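Local coordinates for periplasmic binding protein/LacI transcriptional regulator (Alkaliphilus metalliredigens, PDB 3CTP) that probably regulates transcription as a LacI-family DNA-binding repressor, and binds D-xylulofuranose in its periplasmic-binding-protein-like sugar domain, at residues 275-280 with 320-325. Residues are numbered along the deposited sequence; the frame is centred on the assembly and turned at random.
Sequences LYPSLT and RETTIS
In the C-terminal subdomain of this periplasmic-binding-protein-like fold, the C-terminal tail at 320-325 is bonded to the loop 275-280 through S278, L279 and T280. The E321 side chain, extended beyond CG, brings OE1 to the backbone N of S278 (2.9 Å, N-H...O 164°), which meets it on the anti side of the carboxylate; S278 OG adds a weak bond to the same oxygen. In return, S278 O accepts E321 N at 2.9 Å, the donor lying above the carbonyl plane, and, more weakly, T322 N. T322 OG1, set between its own backbone N and carbonyl carbon (chi1 57°), takes the N-H of T280 at 2.9 Å and is also bonded to I263 O. T280 OG1 accepts R320 N at 2.9 Å and donates to T323 OG1 at 2.8 Å. The extended R320 chain passes the L279 carbonyl, with CD near L279 O and S278 CB, before NH1 bonds that oxygen in the carbonyl plane (2.9 Å), while NH2 bonds N268 OD1. With an alanine here, L279 O is likely to lose its guanidinium donor and N268 OD1 the bond from NH2. P277 CB packs on E321 CB at 3.5 Å, beside the S278–E321 bonds. The contact lies beside helix 240-252, where L279 touches A243 and T322 touches M247, and against strand 262-264, where T280 packs on I264 and T323 on Q262.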
ATOM      1  N   LEU A 275      13.227   1.509  -2.066  1.00 20.70           N
ATOM      2  CA  LEU A 275      14.290   0.506  -1.832  1.00 24.05           C
ATOM      3  C   LEU A 275      15.632   0.699  -2.602  1.00 24.27           C
ATOM      4  O   LEU A 275      15.749   1.571  -3.443  1.00 21.73           O
ATOM      5  CB  LEU A 275      13.769  -0.904  -2.104  1.00 25.93           C
ATOM      6  CG  LEU A 275      13.302  -1.203  -3.549  1.00 38.30           C
ATOM      7  CD1 LEU A 275      14.276  -0.726  -4.628  1.00 26.83           C
ATOM      8  CD2 LEU A 275      13.079  -2.668  -3.712  1.00 33.10           C
ATOM      9  N   TYR A 276      16.615  -0.168  -2.318  1.00 24.90           N
ATOM     10  CA  TYR A 276      18.028   0.072  -2.679  1.00 26.18           C
ATOM     11  C   TYR A 276      18.761  -1.208  -3.070  1.00 26.24           C
ATOM     12  O   TYR A 276      18.635  -2.235  -2.397  1.00 28.82           O
ATOM     13  CB  TYR A 276      18.732   0.717  -1.480  1.00 28.16           C
ATOM     14  CG  TYR A 276      20.220   0.910  -1.641  1.00 43.83           C
ATOM     15  CD1 TYR A 276      20.750   2.171  -1.865  1.00 35.29           C
ATOM     16  CD2 TYR A 276      21.090  -0.165  -1.559  1.00 33.93           C
ATOM     17  CE1 TYR A 276      22.118   2.362  -2.015  1.00 46.14           C
ATOM     18  CE2 TYR A 276      22.460   0.013  -1.704  1.00 47.34           C
ATOM     19  CZ  TYR A 276      22.964   1.282  -1.931  1.00 37.01           C
ATOM     20  OH  TYR A 276      24.322   1.465  -2.073  1.00 47.99           O
ATOM     21  N   PRO A 277      19.506  -1.173  -4.180  1.00 23.14           N
ATOM     22  CA  PRO A 277      19.593  -0.017  -5.063  1.00 19.76           C
ATOM     23  C   PRO A 277      18.228   0.257  -5.685  1.00 16.22           C
ATOM     24  O   PRO A 277      17.396  -0.649  -5.756  1.00 14.99           O
ATOM     25  CB  PRO A 277      20.606  -0.453  -6.131  1.00 20.57           C
ATOM     26  CG  PRO A 277      20.630  -1.926  -6.082  1.00 26.78           C
ATOM     27  CD  PRO A 277      20.242  -2.339  -4.700  1.00 23.23           C
ATOM     28  N   SER A 278      18.006   1.495  -6.119  1.00 12.73           N
ATOM     29  CA  SER A 278      16.726   1.865  -6.706  1.00 11.70           C
ATOM     30  C   SER A 278      16.505   1.140  -8.034  1.00 10.60           C
ATOM     31  O   SER A 278      17.447   0.851  -8.759  1.00 10.37           O
ATOM     32  CB  SER A 278      16.631   3.364  -6.900  1.00 12.69           C
ATOM     33  OG  SER A 278      17.757   3.796  -7.675  1.00 19.31           O
ATOM     34  N   LEU A 279      15.235   0.878  -8.336  1.00  9.78           N
ATOM     35  CA  LEU A 279      14.849  -0.095  -9.352  1.00  9.07           C
ATOM     36  C   LEU A 279      14.644   0.518 -10.736  1.00  9.18           C
ATOM     37  O   LEU A 279      13.793   1.388 -10.920  1.00  9.69           O
ATOM     38  CB  LEU A 279      13.522  -0.740  -8.907  1.00  8.78           C
ATOM     39  CG  LEU A 279      12.892  -1.781  -9.824  1.00  8.64           C
ATOM     40  CD1 LEU A 279      13.777  -2.992  -9.977  1.00 10.00           C
ATOM     41  CD2 LEU A 279      11.576  -2.200  -9.195  1.00 10.99           C
ATOM     42  N   THR A 280      15.390   0.043 -11.726  1.00  8.60           N
ATOM     43  CA  THR A 280      15.084   0.378 -13.113  1.00  8.51           C
ATOM     44  C   THR A 280      13.727  -0.217 -13.460  1.00  8.88           C
ATOM     45  O   THR A 280      13.408  -1.350 -13.055  1.00  8.42           O
ATOM     46  CB  THR A 280      16.146  -0.209 -14.029  1.00 10.30           C
ATOM     47  OG1 THR A 280      17.391   0.432 -13.731  1.00  9.63           O
ATOM     48  CG2 THR A 280      15.775  -0.009 -15.501  1.00  8.44           C
ATOM     49  N   ARG A 320      17.469   3.341 -13.376  1.00 10.70           N
ATOM     50  CA  ARG A 320      17.964   3.600 -12.040  1.00 11.15           C
ATOM     51  C   ARG A 320      19.174   2.711 -11.760  1.00 12.62           C
ATOM     52  O   ARG A 320      20.023   2.550 -12.638  1.00 14.73           O
ATOM     53  CB  ARG A 320      16.867   3.412 -11.007  1.00 11.27           C
ATOM     54  CG  ARG A 320      15.656   4.308 -11.249  1.00 11.73           C
ATOM     55  CD  ARG A 320      14.813   4.366  -9.999  1.00 13.00           C
ATOM     56  NE  ARG A 320      13.683   5.287 -10.105  1.00 13.76           N
ATOM     57  CZ  ARG A 320      12.410   4.897 -10.100  1.00 13.15           C
ATOM     58  NH1 ARG A 320      12.091   3.595 -10.047  1.00 11.90           N
ATOM     59  NH2 ARG A 320      11.454   5.812 -10.143  1.00 14.34           N
ATOM     60  N   GLU A 321      19.288   2.181 -10.544  1.00 11.04           N
ATOM     61  CA  GLU A 321      20.562   1.591 -10.117  1.00 12.07           C
ATOM     62  C   GLU A 321      20.658   0.076 -10.268  1.00 12.26           C
ATOM     63  O   GLU A 321      21.748  -0.493 -10.109  1.00 12.83           O
ATOM     64  CB  GLU A 321      20.864   1.974  -8.655  1.00 14.68           C
ATOM     65  CG  GLU A 321      21.129   3.466  -8.410  1.00 23.43           C
ATOM     66  CD  GLU A 321      21.109   3.832  -6.918  1.00 29.76           C
ATOM     67  OE1 GLU A 321      20.431   3.146  -6.119  1.00 25.69           O
ATOM     68  OE2 GLU A 321      21.772   4.821  -6.537  1.00 30.49           O
ATOM     69  N   THR A 322      19.539  -0.596 -10.580  1.00  9.92           N
ATOM     70  CA  THR A 322      19.601  -2.054 -10.730  1.00  8.23           C
ATOM     71  C   THR A 322      19.986  -2.538 -12.135  1.00  9.72           C
ATOM     72  O   THR A 322      20.024  -3.751 -12.394  1.00 10.03           O
ATOM     73  CB  THR A 322      18.270  -2.709 -10.330  1.00  9.03           C
ATOM     74  OG1 THR A 322      17.246  -2.146 -11.136  1.00 10.38           O
ATOM     75  CG2 THR A 322      17.954  -2.407  -8.858  1.00 10.27           C
ATOM     76  N   THR A 323      20.248  -1.601 -13.050  1.00  9.86           N
ATOM     77  CA  THR A 323      20.891  -1.956 -14.320  1.00 11.42           C
ATOM     78  C   THR A 323      22.111  -1.062 -14.455  1.00 14.79           C
ATOM     79  O   THR A 323      22.168   0.017 -13.856  1.00 14.37           O
ATOM     80  CB  THR A 323      19.953  -1.775 -15.529  1.00 12.48           C
ATOM     81  OG1 THR A 323      19.409  -0.444 -15.522  1.00 12.84           O
ATOM     82  CG2 THR A 323      18.816  -2.765 -15.435  1.00 13.47           C
ATOM     83  N   ILE A 324      23.095  -1.533 -15.214  1.00 17.15           N
ATOM     84  CA  ILE A 324      24.391  -0.853 -15.274  1.00 21.57           C
ATOM     85  C   ILE A 324      24.364   0.301 -16.259  1.00 27.05           C
ATOM     86  O   ILE A 324      23.621   0.269 -17.231  1.00 28.26           O
ATOM     87  CB  ILE A 324      25.467  -1.834 -15.704  1.00 21.56           C
ATOM     88  CG1 ILE A 324      25.087  -2.443 -17.055  1.00 22.89           C
ATOM     89  CG2 ILE A 324      25.666  -2.915 -14.623  1.00 22.21           C
ATOM     90  CD1 ILE A 324      26.056  -3.529 -17.566  1.00 28.78           C
ATOM     91  N   SER A 325      25.190   1.315 -16.004  1.00 30.74           N
ATOM     92  CA  SER A 325      25.300   2.468 -16.888  1.00 33.55           C
ATOM     93  C   SER A 325      26.728   2.995 -16.880  1.00 34.86           C
ATOM     94  O   SER A 325      27.478   2.718 -15.945  1.00 36.01           O
ATOM     95  CB  SER A 325      24.339   3.570 -16.449  1.00 34.79           C
ATOM     96  OG  SER A 325      22.994   3.215 -16.730  1.00 61.95           O
TER